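Azurocidin (PDB 1A7S) binds heparin, kills many Gram-negative bacteria through probable affinity for their lipopolysaccharide, and attracts monocytes and fibroblasts, as a serine protease homologue stored in neutrophil granules. Local coordinates at residues A57-R62 with S138-F143; A16-Q21 with S51-G56; W128-S133 with G169-D174; R8-P13 with L101-T106. One frame throughout, in Å; residues are numbered along the deposited sequence. Where two conformers were deposited one is given.

Contact 1: A57-R62 with S138-F143. With NAG (2-acetamido-2-deoxy-beta-D-glucopyranose), chain B.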
# COMPACT_ATOMS: atom_id res chain seq x y z
N ALA A 57 -5.13 -0.52 -13.01
CA ALA A 57 -5.97 0.65 -13.17
C ALA A 57 -5.17 1.92 -13.34
O ALA A 57 -4.05 2.04 -12.84
CB ALA A 57 -6.86 0.80 -11.96
N TYR A 58 -5.79 2.91 -13.98
CA TYR A 58 -5.25 4.26 -14.05
C TYR A 58 -6.31 5.22 -13.54
O TYR A 58 -6.11 5.84 -12.46
CB TYR A 58 -4.76 4.61 -15.44
CG TYR A 58 -4.23 6.01 -15.59
CD1 TYR A 58 -3.12 6.36 -14.85
CD2 TYR A 58 -4.85 6.94 -16.41
CE1 TYR A 58 -2.56 7.57 -14.88
CE2 TYR A 58 -4.25 8.26 -16.45
CZ TYR A 58 -3.15 8.51 -15.66
OH TYR A 58 -2.53 9.80 -15.72
N ASP A 59 -7.36 5.42 -14.30
CA ASP A 59 -8.50 6.29 -13.89
C ASP A 59 -9.58 5.43 -13.28
O ASP A 59 -10.18 4.56 -13.92
CB ASP A 59 -9.03 6.96 -15.20
CG ASP A 59 -10.21 7.84 -15.01
OD1 ASP A 59 -10.76 7.93 -13.86
OD2 ASP A 59 -10.61 8.50 -16.00
N LEU A 60 -9.82 5.59 -11.98
CA LEU A 60 -10.76 4.79 -11.28
C LEU A 60 -12.15 4.77 -11.95
O LEU A 60 -12.87 3.80 -11.78
CB LEU A 60 -10.95 5.27 -9.83
CG LEU A 60 -9.82 5.08 -8.87
CD1 LEU A 60 -10.09 5.64 -7.51
CD2 LEU A 60 -9.37 3.62 -8.79
N ARG A 61 -12.54 5.84 -12.61
CA ARG A 61 -13.85 5.96 -13.19
C ARG A 61 -13.95 5.40 -14.60
O ARG A 61 -15.07 5.44 -15.18
CB ARG A 61 -14.34 7.41 -13.18
CG ARG A 61 -14.35 8.02 -11.79
CD ARG A 61 -14.84 9.49 -11.81
NE ARG A 61 -16.30 9.52 -11.92
CZ ARG A 61 -17.14 9.75 -10.92
NH1 ARG A 61 -16.74 10.28 -9.77
NH2 ARG A 61 -18.43 9.60 -11.15
N ARG A 62 -12.93 4.76 -15.11
CA ARG A 62 -12.90 4.24 -16.50
C ARG A 62 -12.76 2.73 -16.45
O ARG A 62 -12.08 2.15 -15.63
CB ARG A 62 -11.75 4.89 -17.25
CG ARG A 62 -11.81 4.81 -18.77
CD ARG A 62 -12.82 5.71 -19.41
NE ARG A 62 -12.48 7.11 -19.17
CZ ARG A 62 -13.31 8.13 -19.35
NH1 ARG A 62 -14.55 7.95 -19.78
NH2 ARG A 62 -12.91 9.36 -18.99
N SER A 138 -8.96 10.91 -5.54
CA SER A 138 -8.51 11.31 -6.85
C SER A 138 -8.78 10.18 -7.84
O SER A 138 -8.44 9.01 -7.59
CB SER A 138 -6.97 11.55 -6.79
OG SER A 138 -6.50 11.77 -8.11
N ARG A 139 -9.40 10.50 -8.97
CA ARG A 139 -9.64 9.44 -9.97
C ARG A 139 -8.38 8.93 -10.61
O ARG A 139 -8.30 7.80 -11.04
CB ARG A 139 -10.66 9.90 -11.04
CG ARG A 139 -10.14 10.99 -11.98
CD ARG A 139 -11.28 11.58 -12.82
NE ARG A 139 -11.81 10.60 -13.75
CZ ARG A 139 -12.80 10.83 -14.63
NH1 ARG A 139 -13.58 11.91 -14.45
NH2 ARG A 139 -13.06 10.00 -15.55
N PHE A 140 -7.36 9.80 -10.67
CA PHE A 140 -6.04 9.39 -11.21
C PHE A 140 -5.11 9.10 -10.05
O PHE A 140 -5.21 9.69 -8.95
CB PHE A 140 -5.46 10.54 -12.06
CG PHE A 140 -6.32 10.91 -13.25
CD1 PHE A 140 -6.57 10.04 -14.27
CD2 PHE A 140 -6.95 12.14 -13.29
CE1 PHE A 140 -7.35 10.40 -15.35
CE2 PHE A 140 -7.79 12.48 -14.33
CZ PHE A 140 -7.98 11.63 -15.37
N PRO A 141 -4.13 8.23 -10.22
CA PRO A 141 -3.15 8.03 -9.18
C PRO A 141 -2.27 9.31 -9.06
O PRO A 141 -2.06 9.97 -10.06
CB PRO A 141 -2.33 6.82 -9.62
CG PRO A 141 -2.86 6.45 -10.97
CD PRO A 141 -3.66 7.63 -11.49
N ARG A 142 -1.88 9.59 -7.84
CA ARG A 142 -0.97 10.73 -7.57
C ARG A 142 0.21 10.18 -6.78
O ARG A 142 0.08 9.16 -6.13
CB ARG A 142 -1.70 11.86 -6.89
CG ARG A 142 -2.89 12.38 -7.65
CD ARG A 142 -3.52 13.58 -6.99
NE ARG A 142 -2.68 14.77 -7.16
CZ ARG A 142 -2.63 15.54 -8.22
NH1 ARG A 142 -3.32 15.38 -9.32
NH2 ARG A 142 -1.74 16.59 -8.18
N PHE A 143 1.34 10.91 -6.78
CA PHE A 143 2.52 10.48 -6.09
C PHE A 143 3.27 11.65 -5.52
O PHE A 143 3.23 12.79 -6.02
CB PHE A 143 3.40 9.60 -6.98
CG PHE A 143 4.11 10.37 -8.07
CD1 PHE A 143 3.44 10.78 -9.21
CD2 PHE A 143 5.45 10.69 -7.95
CE1 PHE A 143 4.04 11.59 -10.17
CE2 PHE A 143 6.05 11.44 -8.96
CZ PHE A 143 5.32 11.89 -10.05
C1 NAG B . 10.97 13.93 -6.84
C2 NAG B . 10.25 15.06 -7.65
C3 NAG B . 10.94 15.19 -9.00
C4 NAG B . 12.45 15.60 -8.66
C5 NAG B . 13.01 14.34 -7.95
C6 NAG B . 14.39 14.57 -7.38
C7 NAG B . 7.79 15.13 -7.27
C8 NAG B . 6.45 14.50 -7.51
N2 NAG B . 8.85 14.61 -7.94
O3 NAG B . 10.41 16.27 -9.70
O4 NAG B . 13.05 15.70 -9.99
O5 NAG B . 12.35 14.29 -6.67
O6 NAG B . 14.55 15.91 -7.00
O7 NAG B . 7.96 16.01 -6.49
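Arg139 and Asp59 form the polar centre of this contact, a side-on salt bridge between two loops of the chymotrypsin-like fold. From CB onward the arginine keeps close to the carboxylate. Arg139 CB lies 3.4 Å from Asp59 OD1; CG rests over a face of the Phe140 ring, near its rim, and CD stays alongside OD1. CG stands between the backbone N and carbonyl carbon (chi1 69°), and the bend at chi3 (-67°) brings the NE edge of the guanidinium up to the carboxylate. Arg139 NE then gives Asp59 OD1 a nearly straight bond of 2.9 Å, while Arg139 NH2 reaches the syn lone pair of Asp59 OD2 at the same length but more bent. The two planes are 52° apart, so the grip is twisted rather than flat. Above the middle of the guanidinium sits Arg61 CD, 3.7 Å from Arg139 CZ and next to NH1.

Asp59 OD1 carries a second bond, 3.0 Å from Arg61 N on the opposite face of the carboxylate; this Asx turn helps fix the acid. Arg62 joins the network through a long salt bridge to OD2, so the acid probably offsets the charge of both arginines. Leu60 N also donates to Arg139 O at 2.8 Å. The Tyr58 ring packs against two apolar groups, CE2 meeting Phe140 CD1 at 3.6 Å and CE1 meeting Pro141 CD.

Tyr58 OH bonds to Ala7 O and Tyr58 O to Trp128 NE1. The contact thus ties the loop between strands 51-55 and 69-77 to the entry of strand 142-148, beside strand 5-6.

Contact 2: A16-Q21 with S51-G56. With EOH (ethanol), chain J; EOH (ethanol), chain E.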
# COMPACT_ATOMS: atom_id res chain seq x y z
N ALA A 16 -2.39 -1.64 -6.42
CA ALA A 16 -3.74 -2.18 -6.37
C ALA A 16 -4.70 -1.14 -5.84
O ALA A 16 -4.35 -0.35 -4.98
CB ALA A 16 -3.74 -3.37 -5.39
N SER A 17 -5.93 -1.21 -6.32
CA SER A 17 -7.10 -0.52 -5.80
C SER A 17 -7.98 -1.59 -5.15
O SER A 17 -8.35 -2.54 -5.81
CB SER A 17 -7.83 0.21 -6.92
OG SER A 17 -9.09 0.67 -6.47
N ILE A 18 -8.26 -1.45 -3.87
CA ILE A 18 -9.13 -2.36 -3.11
C ILE A 18 -10.49 -1.67 -2.99
O ILE A 18 -10.59 -0.52 -2.56
CB ILE A 18 -8.53 -2.67 -1.73
CG1 ILE A 18 -7.05 -2.92 -1.72
CG2 ILE A 18 -9.30 -3.85 -1.17
CD1 ILE A 18 -6.43 -3.91 -2.53
N GLN A 19 -11.51 -2.40 -3.43
CA GLN A 19 -12.83 -1.81 -3.65
C GLN A 19 -13.90 -2.58 -2.93
O GLN A 19 -13.86 -3.82 -2.81
CB GLN A 19 -13.12 -1.77 -5.18
CG GLN A 19 -12.05 -0.99 -5.92
CD GLN A 19 -12.34 -0.61 -7.35
OE1 GLN A 19 -11.55 0.16 -7.96
NE2 GLN A 19 -13.41 -1.08 -7.88
N ASN A 20 -14.93 -1.84 -2.49
CA ASN A 20 -16.10 -2.37 -1.80
C ASN A 20 -17.31 -1.94 -2.63
O ASN A 20 -17.58 -0.71 -2.73
CB ASN A 20 -16.16 -1.78 -0.38
CG ASN A 20 -17.34 -2.10 0.44
OD1 ASN A 20 -18.34 -2.67 0.01
ND2 ASN A 20 -17.34 -1.65 1.70
N GLN A 21 -17.95 -2.90 -3.27
CA GLN A 21 -19.05 -2.58 -4.21
C GLN A 21 -18.60 -1.51 -5.22
O GLN A 21 -19.36 -0.59 -5.56
CB GLN A 21 -20.28 -2.11 -3.45
CG GLN A 21 -20.81 -3.18 -2.48
CD GLN A 21 -21.21 -4.45 -3.16
OE1 GLN A 21 -21.69 -4.48 -4.26
NE2 GLN A 21 -20.99 -5.54 -2.39
N SER A 51 -14.81 -7.57 -0.67
CA SER A 51 -14.09 -6.61 -1.41
C SER A 51 -13.43 -7.27 -2.63
O SER A 51 -13.21 -8.48 -2.62
CB SER A 51 -12.90 -6.01 -0.54
OG SER A 51 -13.53 -5.30 0.58
N THR A 52 -13.12 -6.43 -3.60
CA THR A 52 -12.39 -6.84 -4.76
C THR A 52 -11.07 -6.10 -4.90
O THR A 52 -10.84 -5.11 -4.20
CB THR A 52 -13.18 -6.60 -6.07
OG1 THR A 52 -13.43 -5.24 -6.20
CG2 THR A 52 -14.46 -7.44 -6.04
N VAL A 53 -10.19 -6.66 -5.74
CA VAL A 53 -8.87 -6.12 -5.98
C VAL A 53 -8.75 -5.81 -7.46
O VAL A 53 -8.97 -6.70 -8.26
CB VAL A 53 -7.73 -7.08 -5.57
CG1 VAL A 53 -6.38 -6.51 -5.95
CG2 VAL A 53 -7.83 -7.40 -4.09
N VAL A 54 -8.41 -4.58 -7.80
CA VAL A 54 -8.20 -4.16 -9.15
C VAL A 54 -6.74 -3.80 -9.38
O VAL A 54 -6.20 -2.93 -8.70
CB VAL A 54 -9.09 -2.94 -9.50
CG1 VAL A 54 -8.94 -2.58 -10.99
CG2 VAL A 54 -10.54 -3.22 -9.21
N LEU A 55 -6.13 -4.48 -10.33
CA LEU A 55 -4.76 -4.22 -10.78
C LEU A 55 -4.79 -3.60 -12.17
O LEU A 55 -5.76 -3.83 -12.92
CB LEU A 55 -3.98 -5.53 -10.82
CG LEU A 55 -3.93 -6.35 -9.52
CD1 LEU A 55 -3.02 -7.57 -9.75
CD2 LEU A 55 -3.45 -5.51 -8.38
N GLY A 56 -3.77 -2.90 -12.57
CA GLY A 56 -3.70 -2.31 -13.88
C GLY A 56 -4.57 -1.08 -14.09
O GLY A 56 -4.72 -0.64 -15.22
C1 EOH J . -13.91 -3.24 -9.91
C2 EOH J . -13.49 -4.24 -11.00
O EOH J . -13.94 -3.89 -8.60
C1 EOH E . -1.95 2.34 -15.12
C2 EOH E . -1.80 3.13 -13.95
O EOH E . -2.72 1.36 -15.80
O HOH W 1 -15.86 -4.18 -5.36
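Ser17 pairs with Val54, and Gln19 with Thr52, as hydrogen-bonded pairs of two antiparallel strands, 16-20 and 51-55. Their axes approach to 4.6 Å, with N-to-C directions 153° apart. Ser17 N to Val54 O and Val54 N to Ser17 O are both 2.9 Å and almost straight. The second pair, reached past the non-hydrogen-bonded Ile18 and Val53, is tied by Gln19 N to Thr52 O at 2.9 Å and Thr52 N to Gln19 O at 2.8 Å.

Ala16, Ile18, Val53 and Leu55 make an aliphatic patch on one face. Ala16 CB touches Leu55 CD2 at 3.7 Å. Ile18 and Val53 lie side by side and point the same way, meeting more loosely through CD1 and CG2.

The other face is more polar. Gln19, extended beyond CG, crosses Val54 at a slant, and its CD lies 3.7 Å from Val54 CG2. That course brings Gln19 OE1 back along its own strand to accept from Ser17 OG at 2.9 Å, in the amide plane and on a lone pair; this bond holds the amide at its oxygen end, and the same hydroxyl is itself positioned by a bond with His24 ND1. At the nitrogen end, Gln19 NE2 comes 2.9 Å from the oxygen of an ethanol that probably came from the crystallisation liquor.

Strands 15-20 and 51-55 stand at the two ends of the order across a six-stranded antiparallel barrel, and their pairing closes it. Ile18 and Val53 both lean on Leu93 of strand 91-95, Leu55 on Leu30 of strand 23-32, while Ser17 touches Leu60.

Contact 3: W128-S133 with G169-D174. With EOH (ethanol), chain L; EOH (ethanol), chain K.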
# COMPACT_ATOMS: atom_id res chain seq x y z
N TRP A 128 -4.57 6.70 -4.84
CA TRP A 128 -5.77 7.37 -5.32
C TRP A 128 -6.47 8.14 -4.20
O TRP A 128 -7.63 8.56 -4.36
CB TRP A 128 -6.72 6.40 -5.97
CG TRP A 128 -6.31 5.83 -7.29
CD1 TRP A 128 -6.58 6.41 -8.50
CD2 TRP A 128 -5.63 4.62 -7.58
NE1 TRP A 128 -6.12 5.62 -9.51
CE2 TRP A 128 -5.52 4.52 -8.99
CE3 TRP A 128 -5.06 3.60 -6.78
CZ2 TRP A 128 -4.89 3.45 -9.60
CZ3 TRP A 128 -4.47 2.53 -7.41
CH2 TRP A 128 -4.40 2.47 -8.81
N GLY A 129 -5.80 8.32 -3.06
CA GLY A 129 -6.43 8.98 -1.93
C GLY A 129 -6.73 10.41 -2.12
O GLY A 129 -6.39 11.06 -3.12
N SER A 130 -7.45 10.99 -1.12
CA SER A 130 -7.82 12.39 -1.15
C SER A 130 -6.62 13.31 -0.91
O SER A 130 -5.50 12.87 -0.63
CB SER A 130 -8.84 12.64 -0.03
OG SER A 130 -8.24 12.39 1.24
N GLN A 131 -6.88 14.59 -0.99
CA GLN A 131 -5.93 15.69 -0.77
C GLN A 131 -6.07 16.35 0.58
O GLN A 131 -5.26 17.18 0.98
CB GLN A 131 -5.87 16.70 -1.87
CG GLN A 131 -5.31 16.20 -3.21
CD GLN A 131 -6.11 15.08 -3.79
OE1 GLN A 131 -7.27 15.29 -4.13
NE2 GLN A 131 -5.57 13.86 -3.83
N ARG A 132 -7.14 16.04 1.29
CA ARG A 132 -7.42 16.56 2.60
C ARG A 132 -8.32 15.55 3.32
O ARG A 132 -9.08 14.82 2.67
CB ARG A 132 -8.09 17.93 2.55
CG ARG A 132 -9.43 17.99 1.93
CD ARG A 132 -10.13 19.35 1.94
NE ARG A 132 -11.47 19.24 1.40
CZ ARG A 132 -12.55 18.81 2.02
NH1 ARG A 132 -12.55 18.68 3.36
NH2 ARG A 132 -13.66 18.64 1.34
N SER A 133 -8.26 15.55 4.62
CA SER A 133 -9.12 14.64 5.39
C SER A 133 -10.57 15.00 5.08
O SER A 133 -10.95 16.13 5.14
CB SER A 133 -8.77 14.92 6.88
OG SER A 133 -9.77 14.18 7.64
N GLY A 169 1.92 13.87 1.61
CA GLY A 169 1.89 12.51 2.13
C GLY A 169 0.54 11.85 1.91
O GLY A 169 -0.22 12.22 1.00
N ILE A 170 0.23 10.86 2.70
CA ILE A 170 -0.95 10.03 2.53
C ILE A 170 -2.20 10.67 3.04
O ILE A 170 -2.18 11.57 3.90
CB ILE A 170 -0.73 8.64 3.19
CG1 ILE A 170 -0.64 8.72 4.70
CG2 ILE A 170 0.49 7.94 2.57
CD1 ILE A 170 -0.39 7.40 5.44
N CYS A 171 -3.33 10.23 2.57
CA CYS A 171 -4.60 10.69 3.07
C CYS A 171 -5.66 9.62 2.96
O CYS A 171 -5.35 8.43 2.68
CB CYS A 171 -4.96 12.04 2.50
SG CYS A 171 -6.12 13.08 3.43
N ASN A 172 -6.92 9.91 3.13
CA ASN A 172 -7.99 8.93 3.05
C ASN A 172 -7.94 8.23 1.71
O ASN A 172 -7.85 8.84 0.68
CB ASN A 172 -9.34 9.65 3.19
CG ASN A 172 -9.50 10.64 4.26
OD1 ASN A 172 -10.25 11.57 4.15
ND2 ASN A 172 -8.83 10.49 5.40
N GLY A 173 -7.97 6.86 1.73
CA GLY A 173 -7.94 6.09 0.49
C GLY A 173 -6.56 5.59 0.15
O GLY A 173 -6.37 4.77 -0.77
N ASP A 174 -5.53 6.12 0.80
CA ASP A 174 -4.16 5.65 0.61
C ASP A 174 -3.77 4.55 1.57
O ASP A 174 -2.64 4.04 1.45
CB ASP A 174 -3.18 6.80 0.69
CG ASP A 174 -3.37 7.81 -0.43
OD1 ASP A 174 -3.59 7.41 -1.59
OD2 ASP A 174 -3.32 9.05 -0.08
C1 EOH L . -5.14 9.07 6.15
C2 EOH L . -3.82 9.56 6.60
O EOH L . -6.20 10.07 6.33
C1 EOH K . -12.58 17.85 -2.04
C2 EOH K . -14.02 17.65 -1.59
O EOH K . -11.81 18.52 -1.00
O HOH W 2 -4.77 4.36 -3.16
O HOH W 3 -10.53 11.60 7.67
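Asp174 turns its CG opposite its own carbonyl carbon (chi1 -64°), which carries the carboxylate against Gly129, while Ser130 holds OG between its N and carbonyl carbon (chi1 63°), facing Cys171. The site matches the activation pocket of the chymotrypsin fold: Asp174 OD2 is hydrogen-bonded to the N-terminal nitrogen of Ile1, as in active S1 peptidases, and Ser130 adds a backbone bond to Ile1. This is consistent with azurocidin keeping the arrangement of a mature S1 peptidase although it is a protease homologue.

The carboxylate is gripped from several sides. Gly129 N reaches Asp174 OD1 at 2.8 Å from above its plane (42° out of it), and Cys171 N donates to the anti lone pair of Asp174 OD2 at 2.9 Å. These bonds and the Ile1 amine would fix the rotation of the group and probably stabilise its negative charge.

Cys171 to Asp174 form a type II turn, whose Asn172 O accepts from Ser130 N at 2.8 Å. Gly129, with no side chain, lets that carbonyl come close, its CA only 3.0 Å from Asn172 O. Water joins the loops at both ends: one molecule accepts from Trp128 N and donates to Gly173 O, another links Ser133 OG with Asn172 ND2. Cys171, disulfide-bonded to Cys196, points its sulfur into the bend of 130-133. Ser130 OG donates to Arg132 O at 2.9 Å and lies 3.1 Å from Cys171 SG.

Contact 4: R8-P13 with L101-T106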
# COMPACT_ATOMS: atom_id res chain seq x y z
N ARG A 8 1.48 9.08 -14.34
CA ARG A 8 1.23 8.67 -15.69
C ARG A 8 0.78 7.22 -15.72
O ARG A 8 1.03 6.45 -14.81
CB ARG A 8 2.55 8.83 -16.48
CG ARG A 8 2.81 10.37 -16.61
CD ARG A 8 4.04 10.74 -17.22
NE ARG A 8 4.05 10.47 -18.68
CZ ARG A 8 4.99 10.93 -19.46
NH1 ARG A 8 5.92 11.77 -19.01
NH2 ARG A 8 5.08 10.45 -20.68
N PRO A 9 0.11 6.81 -16.83
CA PRO A 9 -0.30 5.42 -16.92
C PRO A 9 0.93 4.51 -16.79
O PRO A 9 1.96 4.76 -17.38
CB PRO A 9 -0.94 5.32 -18.30
CG PRO A 9 -1.46 6.69 -18.55
CD PRO A 9 -0.42 7.62 -17.94
N ARG A 10 0.83 3.49 -16.01
CA ARG A 10 1.82 2.43 -15.78
C ARG A 10 3.00 2.94 -15.02
O ARG A 10 3.99 2.19 -14.91
CB ARG A 10 2.24 1.77 -17.11
CG ARG A 10 1.13 1.49 -18.06
CD ARG A 10 1.57 0.65 -19.23
NE ARG A 10 2.71 1.17 -19.96
CZ ARG A 10 2.66 2.10 -20.95
NH1 ARG A 10 1.51 2.60 -21.33
NH2 ARG A 10 3.77 2.44 -21.56
N GLN A 11 2.94 4.14 -14.44
CA GLN A 11 4.12 4.62 -13.69
C GLN A 11 4.32 3.76 -12.43
O GLN A 11 5.48 3.58 -12.04
CB GLN A 11 3.90 6.08 -13.28
CG GLN A 11 5.12 6.70 -12.62
CD GLN A 11 4.97 8.17 -12.38
OE1 GLN A 11 4.01 8.84 -12.87
NE2 GLN A 11 5.81 8.76 -11.55
N PHE A 12 3.25 3.29 -11.81
CA PHE A 12 3.29 2.43 -10.64
C PHE A 12 2.49 1.17 -10.88
O PHE A 12 1.37 0.97 -10.38
CB PHE A 12 2.71 3.19 -9.42
CG PHE A 12 3.48 4.48 -9.19
CD1 PHE A 12 4.68 4.52 -8.58
CD2 PHE A 12 2.96 5.70 -9.59
CE1 PHE A 12 5.35 5.69 -8.32
CE2 PHE A 12 3.58 6.87 -9.37
CZ PHE A 12 4.81 6.90 -8.75
N PRO A 13 3.05 0.27 -11.72
CA PRO A 13 2.23 -0.84 -12.25
C PRO A 13 1.97 -1.98 -11.26
O PRO A 13 1.19 -2.89 -11.57
CB PRO A 13 2.99 -1.28 -13.47
CG PRO A 13 4.41 -0.91 -13.23
CD PRO A 13 4.39 0.30 -12.35
N LEU A 101 1.32 -11.05 -15.68
CA LEU A 101 2.32 -9.93 -15.63
C LEU A 101 2.29 -9.30 -17.01
O LEU A 101 2.60 -9.91 -18.01
CB LEU A 101 3.69 -10.44 -15.22
CG LEU A 101 3.65 -11.24 -13.87
CD1 LEU A 101 5.00 -11.77 -13.55
CD2 LEU A 101 3.06 -10.34 -12.78
N THR A 102 1.95 -8.02 -17.06
CA THR A 102 1.81 -7.27 -18.28
C THR A 102 2.50 -5.93 -18.10
O THR A 102 3.00 -5.62 -17.04
CB THR A 102 0.31 -7.01 -18.60
OG1 THR A 102 -0.18 -6.13 -17.58
CG2 THR A 102 -0.51 -8.28 -18.52
N SER A 103 2.45 -5.11 -19.17
CA SER A 103 3.07 -3.78 -19.01
C SER A 103 2.33 -2.96 -17.97
O SER A 103 2.91 -1.98 -17.44
CB SER A 103 3.04 -3.12 -20.40
OG SER A 103 1.70 -2.99 -20.84
N SER A 104 1.09 -3.31 -17.62
CA SER A 104 0.36 -2.49 -16.60
C SER A 104 0.25 -3.17 -15.23
O SER A 104 -0.31 -2.54 -14.35
CB SER A 104 -1.09 -2.24 -17.12
OG SER A 104 -1.09 -1.48 -18.28
N VAL A 105 0.74 -4.39 -15.13
CA VAL A 105 0.63 -5.16 -13.87
C VAL A 105 1.98 -5.87 -13.64
O VAL A 105 2.37 -6.79 -14.38
CB VAL A 105 -0.50 -6.17 -13.93
CG1 VAL A 105 -0.52 -7.04 -12.66
CG2 VAL A 105 -1.87 -5.49 -14.09
N THR A 106 2.66 -5.44 -12.58
CA THR A 106 3.95 -6.01 -12.23
C THR A 106 4.00 -6.24 -10.70
O THR A 106 3.16 -5.75 -9.96
CB THR A 106 5.10 -4.95 -12.54
OG1 THR A 106 4.88 -3.83 -11.69
CG2 THR A 106 5.16 -4.60 -13.96
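Pro13 O is the polar atom on which this contact turns: Thr106 N donates to it at 3.1 Å, and Val105 CA brings a C-H toward it at 3.3 Å. The amide arrives from well above the carbonyl plane, 66° out of it, so the bond makes no use of a lone pair in that plane. Two beta turns meet here, a type II turn from Arg8 to Gln11 and a type I turn from Thr102 to Val105. Both belong to connections that pass between the two halves of the chymotrypsin fold.

Pro13 does most of the packing. Its ring leans on Thr106, Pro13 CG lying 3.3 Å from Thr106 OG1 and 3.8 Å from CG2. Thr106 sets OG1 between its backbone N and carbonyl carbon (chi1 64°), which places both branches of the side chain against the proline.

Arg10, at the third position of its turn with a positive phi (70°), reaches over the other loop. Arg10 CD comes 3.5 Å from Ser103 O, which lies at the edge of the guanidinium, near its plane; this is contact by the aliphatic stem.

Each turn also has a side-chain bond of its own. Arg8 N donates to Gln11 OE1 at 2.9 Å, in the amide plane, and Gln11 CG lies over a face of the Phe12 ring. That ring also meets Phe143, which ties the loop to strand 142-148. In the opposing loop, Thr102 OG1 accepts from Ser104 N at 3.1 Å, an ST turn.

Overall arrangement
Contact 2 is the buried one, built of strand pairing and aliphatic packing within a single barrel. Contacts 1 and 3 are partly buried and rely on carboxylates, one a buried aspartate gripped by arginine and a backbone N-H between two loops, the other held by backbone amides and the chain terminus. Contact 4 lies at the surface, with a single direct hydrogen bond. Trp128 connects contacts 1 and 3, with its O bonded to Ser138 N, and its ring reaches Ala16 and Ser17 of contact 2. Leu60 joins contacts 1 and 2; Val105 packs on Leu55 to join 2 and 4. Contacts 3 and 4 do not touch, their centres being about 21 Å apart.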